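Local coordinates for protein cytolethal distending toxin subunit B (Escherichia coli, PDB 2F1N) that nicks DNA as the endonuclease subunit of a tripartite toxin, very probably causing the DNA damage that leads intoxicated cells to arrest in G2/M, at residues A[20-25]-A[52-57]; A[107-112]-A[143-148]; A[116-121]-A[136-141]; A[186-191]-A[221-226]. All coordinates share one frame; numbering follows the deposited sequence.

Interaction 1: residues A[20-25]-A[52-57]; sequences TWNLQG and AVQEAG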
loop_
_atom_site.group_PDB
_atom_site.type_symbol
_atom_site.label_atom_id
_atom_site.label_comp_id
_atom_site.label_asym_id
_atom_site.label_seq_id
_atom_site.Cartn_x
_atom_site.Cartn_y
_atom_site.Cartn_z
ATOM N N THR A 20 -2.047 5.122 -2.783
ATOM C CA THR A 20 -2.840 4.136 -2.085
ATOM C C THR A 20 -4.323 4.401 -2.390
ATOM O O THR A 20 -4.727 5.576 -2.523
ATOM C CB THR A 20 -2.535 4.219 -0.575
ATOM O OG1 THR A 20 -3.382 3.302 0.123
ATOM C CG2 THR A 20 -2.907 5.599 0.014
ATOM N N TRP A 21 -5.097 3.330 -2.575
ATOM C CA TRP A 21 -6.518 3.482 -2.793
ATOM C C TRP A 21 -7.329 2.335 -2.179
ATOM O O TRP A 21 -7.061 1.161 -2.437
ATOM C CB TRP A 21 -6.753 3.543 -4.326
ATOM C CG TRP A 21 -8.185 3.942 -4.681
ATOM C CD1 TRP A 21 -9.016 4.743 -3.948
ATOM C CD2 TRP A 21 -8.943 3.511 -5.822
ATOM N NE1 TRP A 21 -10.248 4.857 -4.577
ATOM C CE2 TRP A 21 -10.221 4.105 -5.727
ATOM C CE3 TRP A 21 -8.663 2.689 -6.933
ATOM C CZ2 TRP A 21 -11.215 3.909 -6.703
ATOM C CZ3 TRP A 21 -9.635 2.481 -7.886
ATOM C CH2 TRP A 21 -10.905 3.099 -7.773
ATOM N N ASN A 22 -8.314 2.671 -1.343
ATOM C CA ASN A 22 -9.241 1.666 -0.867
ATOM C C ASN A 22 -10.401 1.713 -1.861
ATOM O O ASN A 22 -11.138 2.708 -1.936
ATOM C CB ASN A 22 -9.701 2.052 0.551
ATOM C CG ASN A 22 -10.769 1.129 1.128
ATOM O OD1 ASN A 22 -11.486 0.479 0.402
ATOM N ND2 ASN A 22 -10.888 1.104 2.450
ATOM N N LEU A 23 -10.515 0.679 -2.675
ATOM C CA LEU A 23 -11.470 0.761 -3.764
ATOM C C LEU A 23 -12.826 0.187 -3.394
ATOM O O LEU A 23 -13.742 0.218 -4.243
ATOM C CB LEU A 23 -10.902 0.221 -5.075
ATOM C CG LEU A 23 -10.445 -1.210 -5.271
ATOM C CD1 LEU A 23 -11.685 -2.100 -5.482
ATOM C CD2 LEU A 23 -9.522 -1.335 -6.456
ATOM N N GLN A 24 -12.975 -0.260 -2.142
ATOM C CA GLN A 24 -14.272 -0.703 -1.616
ATOM C C GLN A 24 -14.901 -1.705 -2.570
ATOM O O GLN A 24 -16.089 -1.581 -2.941
ATOM C CB GLN A 24 -15.180 0.510 -1.381
ATOM C CG GLN A 24 -14.753 1.300 -0.157
ATOM C CD GLN A 24 -15.858 2.278 0.331
ATOM O OE1 GLN A 24 -16.570 2.878 -0.480
ATOM N NE2 GLN A 24 -16.012 2.385 1.641
ATOM N N GLY A 25 -14.091 -2.712 -2.921
ATOM C CA GLY A 25 -14.426 -3.678 -3.933
ATOM C C GLY A 25 -14.909 -4.941 -3.250
ATOM O O GLY A 25 -14.693 -5.155 -2.052
ATOM N N ALA A 52 -0.772 0.793 -3.702
ATOM C CA ALA A 52 -1.269 -0.051 -2.637
ATOM C C ALA A 52 -2.788 -0.007 -2.716
ATOM O O ALA A 52 -3.393 1.073 -2.842
ATOM C CB ALA A 52 -0.790 0.450 -1.248
ATOM N N VAL A 53 -3.391 -1.170 -2.621
ATOM C CA VAL A 53 -4.866 -1.280 -2.730
ATOM C C VAL A 53 -5.441 -1.984 -1.494
ATOM O O VAL A 53 -4.867 -3.008 -1.004
ATOM C CB VAL A 53 -5.252 -2.088 -4.014
ATOM C CG1 VAL A 53 -6.828 -2.069 -4.242
ATOM C CG2 VAL A 53 -4.515 -1.552 -5.252
ATOM N N GLN A 54 -6.578 -1.446 -0.989
ATOM C CA GLN A 54 -7.343 -2.106 0.077
ATOM C C GLN A 54 -8.786 -2.390 -0.421
ATOM O O GLN A 54 -9.205 -1.792 -1.412
ATOM C CB GLN A 54 -7.396 -1.253 1.378
ATOM C CG GLN A 54 -5.934 -0.839 1.824
ATOM C CD GLN A 54 -5.492 0.416 1.092
ATOM O OE1 GLN A 54 -6.310 1.317 0.830
ATOM N NE2 GLN A 54 -4.197 0.458 0.677
ATOM N N GLU A 55 -9.465 -3.332 0.235
ATOM C CA GLU A 55 -10.787 -3.853 -0.236
ATOM C C GLU A 55 -10.691 -4.133 -1.737
ATOM O O GLU A 55 -11.517 -3.673 -2.542
ATOM C CB GLU A 55 -11.901 -2.853 0.096
ATOM C CG GLU A 55 -11.932 -2.566 1.598
ATOM C CD GLU A 55 -13.134 -1.736 2.052
ATOM O OE1 GLU A 55 -14.236 -1.807 1.429
ATOM O OE2 GLU A 55 -12.954 -1.088 3.094
ATOM N N ALA A 56 -9.690 -4.941 -2.101
ATOM C CA ALA A 56 -9.269 -5.038 -3.501
ATOM C C ALA A 56 -10.185 -5.935 -4.356
ATOM O O ALA A 56 -10.073 -5.932 -5.591
ATOM C CB ALA A 56 -7.794 -5.537 -3.603
ATOM N N GLY A 57 -11.112 -6.670 -3.734
ATOM C CA GLY A 57 -11.950 -7.531 -4.577
ATOM C C GLY A 57 -11.135 -8.703 -5.137
ATOM O O GLY A 57 -10.473 -9.420 -4.397
HETATM O O HOH W 1 -14.851 0.389 3.861
HETATM O O HOH W 2 -15.553 -3.610 0.157
#

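Interaction 2: residues A[107-112]-A[143-148]; sequences VNLALV and FFTAHA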
loop_
_atom_site.group_PDB
_atom_site.type_symbol
_atom_site.label_atom_id
_atom_site.label_comp_id
_atom_site.label_asym_id
_atom_site.label_seq_id
_atom_site.Cartn_x
_atom_site.Cartn_y
_atom_site.Cartn_z
ATOM N N VAL A 107 -12.265 -7.513 2.003
ATOM C CA VAL A 107 -11.118 -6.883 2.669
ATOM C C VAL A 107 -9.787 -7.418 2.096
ATOM O O VAL A 107 -8.747 -7.432 2.774
ATOM C CB VAL A 107 -11.232 -6.930 4.264
ATOM C CG1 VAL A 107 -12.496 -6.209 4.756
ATOM C CG2 VAL A 107 -11.187 -8.345 4.805
ATOM N N ASN A 108 -9.803 -7.757 0.798
ATOM C CA ASN A 108 -8.548 -8.236 0.174
ATOM C C ASN A 108 -7.543 -7.114 -0.015
ATOM O O ASN A 108 -7.906 -5.970 -0.099
ATOM C CB ASN A 108 -8.828 -8.952 -1.137
ATOM C CG ASN A 108 -9.665 -10.205 -0.932
ATOM O OD1 ASN A 108 -9.616 -10.818 0.116
ATOM N ND2 ASN A 108 -10.336 -10.636 -1.973
ATOM N N LEU A 109 -6.267 -7.480 -0.089
ATOM C CA LEU A 109 -5.178 -6.498 -0.244
ATOM C C LEU A 109 -4.390 -6.735 -1.503
ATOM O O LEU A 109 -4.260 -7.881 -1.958
ATOM C CB LEU A 109 -4.186 -6.614 0.919
ATOM C CG LEU A 109 -4.725 -6.200 2.279
ATOM C CD1 LEU A 109 -3.750 -6.789 3.326
ATOM C CD2 LEU A 109 -4.900 -4.724 2.399
ATOM N N ALA A 110 -3.866 -5.641 -2.070
ATOM C CA ALA A 110 -2.928 -5.783 -3.214
ATOM C C ALA A 110 -1.884 -4.686 -3.271
ATOM O O ALA A 110 -2.079 -3.587 -2.749
ATOM C CB ALA A 110 -3.711 -5.833 -4.594
ATOM N N LEU A 111 -0.786 -5.024 -3.931
ATOM C CA LEU A 111 0.188 -4.033 -4.417
ATOM C C LEU A 111 0.362 -4.262 -5.908
ATOM O O LEU A 111 0.502 -5.413 -6.374
ATOM C CB LEU A 111 1.495 -4.236 -3.682
ATOM C CG LEU A 111 1.604 -3.735 -2.255
ATOM C CD1 LEU A 111 2.746 -4.508 -1.538
ATOM C CD2 LEU A 111 1.944 -2.223 -2.310
ATOM N N VAL A 112 0.387 -3.175 -6.668
ATOM C CA VAL A 112 0.627 -3.236 -8.098
ATOM C C VAL A 112 1.930 -2.472 -8.358
ATOM O O VAL A 112 2.114 -1.358 -7.815
ATOM C CB VAL A 112 -0.496 -2.539 -8.868
ATOM C CG1 VAL A 112 -0.382 -2.848 -10.391
ATOM C CG2 VAL A 112 -1.870 -3.015 -8.312
ATOM N N PHE A 143 7.689 -1.437 0.210
ATOM C CA PHE A 143 6.412 -0.750 0.204
ATOM C C PHE A 143 5.348 -1.738 0.667
ATOM O O PHE A 143 5.357 -2.872 0.204
ATOM C CB PHE A 143 6.097 -0.344 -1.235
ATOM C CG PHE A 143 7.118 0.598 -1.811
ATOM C CD1 PHE A 143 6.990 1.975 -1.610
ATOM C CD2 PHE A 143 8.210 0.101 -2.509
ATOM C CE1 PHE A 143 7.958 2.873 -2.135
ATOM C CE2 PHE A 143 9.186 0.988 -3.040
ATOM C CZ PHE A 143 9.027 2.351 -2.849
ATOM N N PHE A 144 4.504 -1.299 1.619
ATOM C CA PHE A 144 3.430 -2.136 2.179
ATOM C C PHE A 144 2.079 -1.540 1.888
ATOM O O PHE A 144 1.928 -0.321 1.777
ATOM C CB PHE A 144 3.554 -2.271 3.704
ATOM C CG PHE A 144 4.747 -3.108 4.143
ATOM C CD1 PHE A 144 6.028 -2.593 4.070
ATOM C CD2 PHE A 144 4.573 -4.441 4.488
ATOM C CE1 PHE A 144 7.166 -3.388 4.462
ATOM C CE2 PHE A 144 5.654 -5.240 4.872
ATOM C CZ PHE A 144 6.960 -4.727 4.832
ATOM N N THR A 145 1.099 -2.432 1.716
ATOM C CA THR A 145 -0.299 -2.008 1.815
ATOM C C THR A 145 -0.943 -2.432 3.159
ATOM O O THR A 145 -0.703 -3.532 3.638
ATOM C CB THR A 145 -1.089 -2.527 0.592
ATOM O OG1 THR A 145 -2.478 -2.100 0.706
ATOM C CG2 THR A 145 -1.130 -4.105 0.541
ATOM N N ALA A 146 -1.699 -1.520 3.779
ATOM C CA ALA A 146 -2.276 -1.768 5.117
ATOM C C ALA A 146 -3.733 -1.363 5.154
ATOM O O ALA A 146 -4.155 -0.400 4.468
ATOM C CB ALA A 146 -1.557 -1.008 6.194
ATOM N N HIS A 147 -4.509 -2.133 5.924
ATOM C CA HIS A 147 -5.901 -1.752 6.108
ATOM C C HIS A 147 -6.287 -2.004 7.558
ATOM O O HIS A 147 -6.685 -3.113 7.931
ATOM C CB HIS A 147 -6.803 -2.534 5.167
ATOM C CG HIS A 147 -8.243 -2.123 5.274
ATOM N ND1 HIS A 147 -9.260 -2.882 4.732
ATOM C CD2 HIS A 147 -8.828 -1.048 5.869
ATOM C CE1 HIS A 147 -10.422 -2.291 4.990
ATOM N NE2 HIS A 147 -10.191 -1.177 5.684
ATOM N N ALA A 148 -6.183 -0.965 8.383
ATOM C CA ALA A 148 -6.447 -1.085 9.812
ATOM C C ALA A 148 -7.941 -1.211 10.033
ATOM O O ALA A 148 -8.700 -0.849 9.159
ATOM C CB ALA A 148 -5.883 0.149 10.555
HETATM O O HOH W 3 -8.508 -4.480 2.615
#

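Interaction 3: residues A[116-121]-A[136-141]; sequences RADEVF and IRIGND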
loop_
_atom_site.group_PDB
_atom_site.type_symbol
_atom_site.label_atom_id
_atom_site.label_comp_id
_atom_site.label_asym_id
_atom_site.label_seq_id
_atom_site.Cartn_x
_atom_site.Cartn_y
_atom_site.Cartn_z
ATOM N N ARG A 116 9.002 -6.009 -11.231
ATOM C CA ARG A 116 8.896 -7.196 -10.400
ATOM C C ARG A 116 9.469 -6.986 -9.013
ATOM O O ARG A 116 10.582 -6.422 -8.856
ATOM C CB ARG A 116 9.586 -8.382 -11.084
ATOM C CG ARG A 116 9.683 -9.708 -10.273
ATOM C CD ARG A 116 10.589 -10.772 -11.023
ATOM N NE ARG A 116 10.594 -12.106 -10.383
ATOM C CZ ARG A 116 11.336 -12.483 -9.329
ATOM N NH1 ARG A 116 12.189 -11.648 -8.745
ATOM N NH2 ARG A 116 11.189 -13.713 -8.846
ATOM N N ALA A 117 8.778 -7.494 -8.001
ATOM C CA ALA A 117 9.292 -7.383 -6.642
ATOM C C ALA A 117 10.576 -8.202 -6.513
ATOM O O ALA A 117 10.629 -9.355 -6.960
ATOM C CB ALA A 117 8.249 -7.973 -5.652
ATOM N N ASP A 118 11.620 -7.620 -5.926
ATOM C CA ASP A 118 12.800 -8.437 -5.576
ATOM C C ASP A 118 12.533 -9.423 -4.461
ATOM O O ASP A 118 13.129 -10.514 -4.397
ATOM C CB ASP A 118 13.994 -7.529 -5.228
ATOM C CG ASP A 118 14.379 -6.650 -6.417
ATOM O OD1 ASP A 118 14.306 -7.126 -7.572
ATOM O OD2 ASP A 118 14.752 -5.471 -6.314
ATOM N N GLU A 119 11.655 -9.018 -3.555
ATOM C CA GLU A 119 11.323 -9.838 -2.387
ATOM C C GLU A 119 9.875 -9.492 -2.009
ATOM O O GLU A 119 9.412 -8.371 -2.233
ATOM C CB GLU A 119 12.317 -9.536 -1.232
ATOM C CG GLU A 119 12.309 -10.476 -0.050
ATOM C CD GLU A 119 13.464 -10.229 0.911
ATOM O OE1 GLU A 119 14.145 -9.163 0.864
ATOM O OE2 GLU A 119 13.663 -11.124 1.728
ATOM N N VAL A 120 9.167 -10.487 -1.496
ATOM C CA VAL A 120 7.800 -10.251 -1.003
ATOM C C VAL A 120 7.730 -10.514 0.492
ATOM O O VAL A 120 8.200 -11.573 0.952
ATOM C CB VAL A 120 6.804 -11.151 -1.728
ATOM C CG1 VAL A 120 5.316 -10.743 -1.294
ATOM C CG2 VAL A 120 7.006 -11.013 -3.220
ATOM N N PHE A 121 7.109 -9.589 1.218
ATOM C CA PHE A 121 6.931 -9.685 2.693
ATOM C C PHE A 121 5.443 -9.912 3.048
ATOM O O PHE A 121 4.577 -9.231 2.525
ATOM C CB PHE A 121 7.395 -8.437 3.424
ATOM C CG PHE A 121 8.815 -8.067 3.135
ATOM C CD1 PHE A 121 9.839 -8.976 3.308
ATOM C CD2 PHE A 121 9.114 -6.814 2.617
ATOM C CE1 PHE A 121 11.183 -8.618 3.013
ATOM C CE2 PHE A 121 10.443 -6.478 2.303
ATOM C CZ PHE A 121 11.456 -7.372 2.522
ATOM N N ILE A 136 6.315 -5.357 -0.694
ATOM C CA ILE A 136 7.334 -5.792 -1.657
ATOM C C ILE A 136 8.602 -4.950 -1.445
ATOM O O ILE A 136 8.529 -3.801 -1.033
ATOM C CB ILE A 136 6.858 -5.656 -3.128
ATOM C CG1 ILE A 136 6.561 -4.207 -3.494
ATOM C CG2 ILE A 136 5.565 -6.572 -3.320
ATOM C CD1 ILE A 136 6.164 -4.017 -4.950
ATOM N N ARG A 137 9.736 -5.530 -1.779
ATOM C CA ARG A 137 11.005 -4.794 -1.783
ATOM C C ARG A 137 11.442 -4.637 -3.232
ATOM O O ARG A 137 11.393 -5.616 -3.999
ATOM C CB ARG A 137 12.074 -5.577 -0.994
ATOM C CG ARG A 137 13.444 -4.796 -0.951
ATOM C CD ARG A 137 14.529 -5.542 -0.187
ATOM N NE ARG A 137 14.802 -6.872 -0.756
ATOM C CZ ARG A 137 15.566 -7.097 -1.846
ATOM N NH1 ARG A 137 16.105 -6.079 -2.522
ATOM N NH2 ARG A 137 15.747 -8.344 -2.292
ATOM N N ILE A 138 11.844 -3.414 -3.615
ATOM C CA ILE A 138 12.466 -3.182 -4.918
ATOM C C ILE A 138 13.763 -2.482 -4.559
ATOM O O ILE A 138 13.738 -1.358 -4.026
ATOM C CB ILE A 138 11.588 -2.298 -5.785
ATOM C CG1 ILE A 138 10.298 -3.075 -6.161
ATOM C CG2 ILE A 138 12.303 -1.916 -7.102
ATOM C CD1 ILE A 138 9.212 -2.145 -6.518
ATOM N N GLY A 139 14.884 -3.154 -4.787
ATOM C CA GLY A 139 16.164 -2.547 -4.378
ATOM C C GLY A 139 16.197 -2.304 -2.877
ATOM O O GLY A 139 15.887 -3.182 -2.059
ATOM N N ASN A 140 16.546 -1.077 -2.503
ATOM C CA ASN A 140 16.729 -0.728 -1.110
ATOM C C ASN A 140 15.480 -0.160 -0.427
ATOM O O ASN A 140 15.584 0.386 0.662
ATOM C CB ASN A 140 17.816 0.345 -1.083
ATOM C CG ASN A 140 18.453 0.464 0.233
ATOM O OD1 ASN A 140 19.068 -0.495 0.731
ATOM N ND2 ASN A 140 18.357 1.672 0.824
ATOM N N ASP A 141 14.316 -0.302 -1.082
ATOM C CA ASP A 141 13.072 0.295 -0.608
ATOM C C ASP A 141 11.985 -0.780 -0.499
ATOM O O ASP A 141 11.949 -1.689 -1.317
ATOM C CB ASP A 141 12.623 1.314 -1.631
ATOM C CG ASP A 141 13.640 2.416 -1.831
ATOM O OD1 ASP A 141 14.004 3.052 -0.851
ATOM O OD2 ASP A 141 14.097 2.715 -2.933
HETATM O O HOH W 4 17.415 -6.166 -5.052
#

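Interaction 4: residues A[186-191]-A[221-226]; sequences FNREPA and LDYAVA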
loop_
_atom_site.group_PDB
_atom_site.type_symbol
_atom_site.label_atom_id
_atom_site.label_comp_id
_atom_site.label_asym_id
_atom_site.label_seq_id
_atom_site.Cartn_x
_atom_site.Cartn_y
_atom_site.Cartn_z
ATOM N N PHE A 186 -5.580 3.737 7.278
ATOM C CA PHE A 186 -5.253 3.548 8.687
ATOM C C PHE A 186 -6.450 3.700 9.605
ATOM O O PHE A 186 -6.376 3.392 10.799
ATOM C CB PHE A 186 -4.138 4.513 9.088
ATOM C CG PHE A 186 -2.825 4.195 8.447
ATOM C CD1 PHE A 186 -2.018 3.175 8.970
ATOM C CD2 PHE A 186 -2.393 4.888 7.313
ATOM C CE1 PHE A 186 -0.784 2.854 8.341
ATOM C CE2 PHE A 186 -1.148 4.595 6.689
ATOM C CZ PHE A 186 -0.352 3.579 7.220
ATOM N N ASN A 187 -7.556 4.205 9.049
ATOM C CA ASN A 187 -8.830 4.297 9.794
ATOM C C ASN A 187 -8.744 5.097 11.096
ATOM O O ASN A 187 -9.550 4.904 12.001
ATOM C CB ASN A 187 -9.452 2.897 10.038
ATOM C CG ASN A 187 -10.557 2.584 9.050
ATOM O OD1 ASN A 187 -11.415 3.447 8.755
ATOM N ND2 ASN A 187 -10.543 1.391 8.501
ATOM N N ARG A 188 -7.793 6.026 11.129
ATOM C CA ARG A 188 -7.652 7.092 12.138
ATOM C C ARG A 188 -6.872 8.221 11.474
ATOM O O ARG A 188 -6.165 7.986 10.479
ATOM C CB ARG A 188 -6.974 6.576 13.414
ATOM C CG ARG A 188 -5.538 6.095 13.222
ATOM C CD ARG A 188 -4.864 5.917 14.613
ATOM N NE ARG A 188 -5.353 4.761 15.344
ATOM C CZ ARG A 188 -5.094 4.540 16.653
ATOM N NH1 ARG A 188 -4.425 5.460 17.368
ATOM N NH2 ARG A 188 -5.501 3.433 17.263
ATOM N N GLU A 189 -7.005 9.450 12.008
ATOM C CA GLU A 189 -6.402 10.606 11.402
ATOM C C GLU A 189 -4.880 10.570 11.677
ATOM O O GLU A 189 -4.463 9.913 12.588
ATOM C CB GLU A 189 -7.065 11.894 11.970
ATOM C CG GLU A 189 -7.546 12.837 10.894
ATOM C CD GLU A 189 -8.956 12.562 10.449
ATOM O OE1 GLU A 189 -9.529 11.540 10.858
ATOM O OE2 GLU A 189 -9.505 13.407 9.711
ATOM N N PRO A 190 -4.077 11.217 10.841
ATOM C CA PRO A 190 -2.610 11.195 10.975
ATOM C C PRO A 190 -2.057 11.546 12.377
ATOM O O PRO A 190 -1.220 10.834 12.925
ATOM C CB PRO A 190 -2.184 12.225 9.941
ATOM C CG PRO A 190 -3.203 12.138 8.907
ATOM C CD PRO A 190 -4.486 11.987 9.645
ATOM N N ALA A 191 -2.486 12.662 12.953
ATOM C CA ALA A 191 -2.022 12.994 14.303
ATOM C C ALA A 191 -2.434 11.966 15.351
ATOM O O ALA A 191 -1.706 11.750 16.344
ATOM C CB ALA A 191 -2.492 14.419 14.716
ATOM N N LEU A 221 -8.069 9.470 6.287
ATOM C CA LEU A 221 -7.802 8.117 6.777
ATOM C C LEU A 221 -6.756 7.369 5.958
ATOM O O LEU A 221 -6.267 6.312 6.387
ATOM C CB LEU A 221 -9.086 7.305 6.744
ATOM C CG LEU A 221 -10.216 7.860 7.613
ATOM C CD1 LEU A 221 -11.431 6.887 7.582
ATOM C CD2 LEU A 221 -9.784 8.186 9.031
ATOM N N ASP A 222 -6.484 7.874 4.757
ATOM C CA ASP A 222 -5.644 7.156 3.778
ATOM C C ASP A 222 -4.391 7.991 3.558
ATOM O O ASP A 222 -4.474 9.128 3.079
ATOM C CB ASP A 222 -6.404 7.040 2.453
ATOM C CG ASP A 222 -7.717 6.355 2.612
ATOM O OD1 ASP A 222 -7.684 5.093 2.718
ATOM O OD2 ASP A 222 -8.844 6.963 2.702
ATOM N N TYR A 223 -3.241 7.416 3.849
ATOM C CA TYR A 223 -2.011 8.184 3.737
ATOM C C TYR A 223 -0.823 7.244 3.848
ATOM O O TYR A 223 -0.989 6.025 3.670
ATOM C CB TYR A 223 -2.025 9.324 4.806
ATOM C CG TYR A 223 -2.374 8.908 6.212
ATOM C CD1 TYR A 223 -1.381 8.489 7.102
ATOM C CD2 TYR A 223 -3.707 8.987 6.692
ATOM C CE1 TYR A 223 -1.711 8.105 8.433
ATOM C CE2 TYR A 223 -4.067 8.575 8.009
ATOM C CZ TYR A 223 -3.070 8.162 8.862
ATOM O OH TYR A 223 -3.399 7.776 10.118
ATOM N N ALA A 224 0.371 7.787 4.111
ATOM C CA ALA A 224 1.609 6.984 4.103
ATOM C C ALA A 224 2.443 7.213 5.352
ATOM O O ALA A 224 2.412 8.309 5.925
ATOM C CB ALA A 224 2.467 7.255 2.853
ATOM N N VAL A 225 3.198 6.182 5.766
ATOM C CA VAL A 225 4.204 6.340 6.839
ATOM C C VAL A 225 5.518 5.884 6.244
ATOM O O VAL A 225 5.629 4.736 5.845
ATOM C CB VAL A 225 3.853 5.487 8.103
ATOM C CG1 VAL A 225 4.918 5.724 9.211
ATOM C CG2 VAL A 225 2.413 5.754 8.607
ATOM N N ALA A 226 6.519 6.770 6.173
ATOM C CA ALA A 226 7.846 6.425 5.651
ATOM C C ALA A 226 8.788 6.264 6.834
ATOM O O ALA A 226 8.672 6.991 7.830
ATOM C CB ALA A 226 8.385 7.562 4.715
#

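Interaction 1: residues A[20-25]-A[52-57]
Asn22 and Glu55 form the polar end of this contact between strands 18-25 and 50-56, parallel neighbours that close a beta-alpha-beta unit in the larger sheet of the DNase I-like fold. Their side chains meet at a slant, the amide and carboxylate planes 66° apart. Asn22 ND2 donates to Glu55 OE2 at 3.1 Å, close to the amide plane but from above the carboxylate. With CG anti to the backbone N (chi1 175°), Asn22 also turns OD1 back to accept from Gln24 N at 3.0 Å, an Asx turn; bonds at both ends of the amide fix its rotation. ND2 is shared with Asp185, and His147 packs on both side chains, consistent with the active-site cluster of DNase I-like enzymes. Gln24 runs alongside Glu55 in the same direction, its CG 3.5 Å from Glu55 OE1. On the side of Trp21 and Val53 the contact is apolar: Leu23 CD2 lies 3.6 Å from Val53 CG1, while Leu23 CB sits above the rim of the Trp21 ring. Trp21 N donates to Ala52 O at 2.8 Å. At the corner formed by Gln54 and Glu55, Gly25 N donates to Glu55 O at 2.8 Å.

Interaction 2: residues A[107-112]-A[143-148]
Leu109, Leu111, Thr145 and His147 make most of the van der Waals contacts here, with side chains directed at the opposing strand. Leu111 and Thr145 slide past each other in opposite senses, bringing Leu111 CG to 3.9 Å from Thr145 CG2. Leu111 CD1 reaches farther, to 3.5 Å from Phe143 O, resting a methyl on the backbone. Leu109 serves two neighbours through one branch: CD2 is 4.0 Å from Thr145 OG1 and equally near His147 CB. Val107 CG1 touches the His147 ring obliquely through CE1. The strand axes approach to 7.1 Å at an angle of 152°, too far apart for backbone pairing, because strand 109-113 belongs to one sheet and strand 141-147 to the other. This is face-to-face packing inside the beta sandwich of the DNase I-like fold. Polar links are few. A water joins the segments, donating to Asn108 O at 3.2 Å and lying 2.8 Å from His147 ND1. Thr145 OG1, anti to its own backbone N (chi1 180°), is satisfied by Val53 O on strand 50-56, leaving CG2 to lie 3.5 Å from Ala110 O. Thr145 O is buried with no partner in the model.

Interaction 3: residues A[116-121]-A[136-141]
Glu119 and Arg137 form a salt bridge, OE1 to NE at 2.9 Å, in which the carboxylate uses its anti lone pair and the acceptor lies near the guanidinium plane. The two planar groups are nonetheless turned 80° apart, and one carboxylate oxygen, OE1, makes the bond; that oxygen also takes a hydrogen bond from His175. A bend at chi3 (58°) swings the Arg137 tip toward the following turn, where NH1 donates to Gly139 O, which lies in the guanidinium plane, at 2.9 Å. Asp118 grips the same turn from across the contact: Gly139 N reaches the anti lone pair of Asp118 OD2 at 2.8 Å, nearly straight at 168°. A water joins Arg137 NH1 and, weakly, Asp118 OD2. Between these bonds the guanidinium is covered on one face by Asp118 CB.

The segments lie on the hairpin of strands 119-123 and 133-138 at the edge of the six-stranded sheet. The hairpin opens with a classic beta bulge, in which Asp118 and Glu119 both face Arg137. Asp118 N donates to Arg137 O at 2.8 Å, whereas Glu119 N makes only a weak 3.4 Å bond to that oxygen. From Ile138 to Asp141 the chain reverses in a type II' turn, with Gly139 at its positive-phi position.

Farther out the contact is apolar. Ala117 CB packs on Ile136 CB at 3.7 Å, while Leu111 of the other sheet meets Ile136 from a different direction. Phe121 approaches Arg137 obliquely, its CE2 3.8 Å from Arg137 CB, while Phe166 and Phe167 meet the same ring edge-to-face.

Interaction 4: residues A[186-191]-A[221-226]
Tyr223 is held between Phe186 and Pro190, one on each face of its ring, and this sandwich is the tight half of the contact. Phe186 makes an offset stack, with centroids 4.8 Å apart and planes inclined by 30°; its CD2 comes down near the rim of the tyrosine, 3.5 Å from Tyr223 CE1. Pro190 CG covers the opposite face in a CH-pi contact, 3.9 Å from the ring centroid and 15° off the normal. Tyr223 takes the cramped first torsion (chi1 49°), with CG between its backbone N and carbonyl carbon, and thereby lies flat between the two. The hydroxyl fixes the ring's far end: Tyr223 OH donates to Arg188 O at 2.8 Å, an oxygen close to the ring plane although the donor stands above the carbonyl plane. Beyond the stack, Phe186 CZ touches Val225 CG2 at 3.8 Å, and the Phe186 ring turns an edge toward Tyr223 O.

Toward Asn187 and Glu189, which are partly exposed, the contact is looser. Phe186 N anchors the loop to Leu221 O at 2.8 Å, but at this edge the buried Leu221 merely rests CD1 on Asn187 OD1, at 3.6 Å, and CD2 on the backbone of Arg188. The polar ends of the two exposed residues look elsewhere: Asn187 ND2 bonds Ala148 O, and Glu189, at the N-cap position of helix 190-194, bonds the backbone of Thr220.

Arg188 to Ala191 belong to the nuclear localization signal, while Gly184 to Asn187 read Gly-Asp-Phe-Asn, a sequence characteristic of the active-site loop in the DNase I-like family.

Overall arrangement
From the N terminus, interaction 1 comes first, closing a 26-residue loop that contains helix 31-42 and pairing two strands of the larger sheet. Residues 107-112 then open interaction 2, and before it closes the hairpin of interaction 3 opens and shuts within its span. Interaction 4 follows in series, closing a 29-residue loop, so no two contacts cross along the chain. Val53 N to Ala110 O ties interaction 1 to interaction 2, which spans the two sheets; Phe143 N to Ile136 O passes on to interaction 3, and Ala148 CB packs on Phe186 O of interaction 4. Interactions 3 and 4 lie about 23 Å apart, centre to centre, both on the six-stranded sheet.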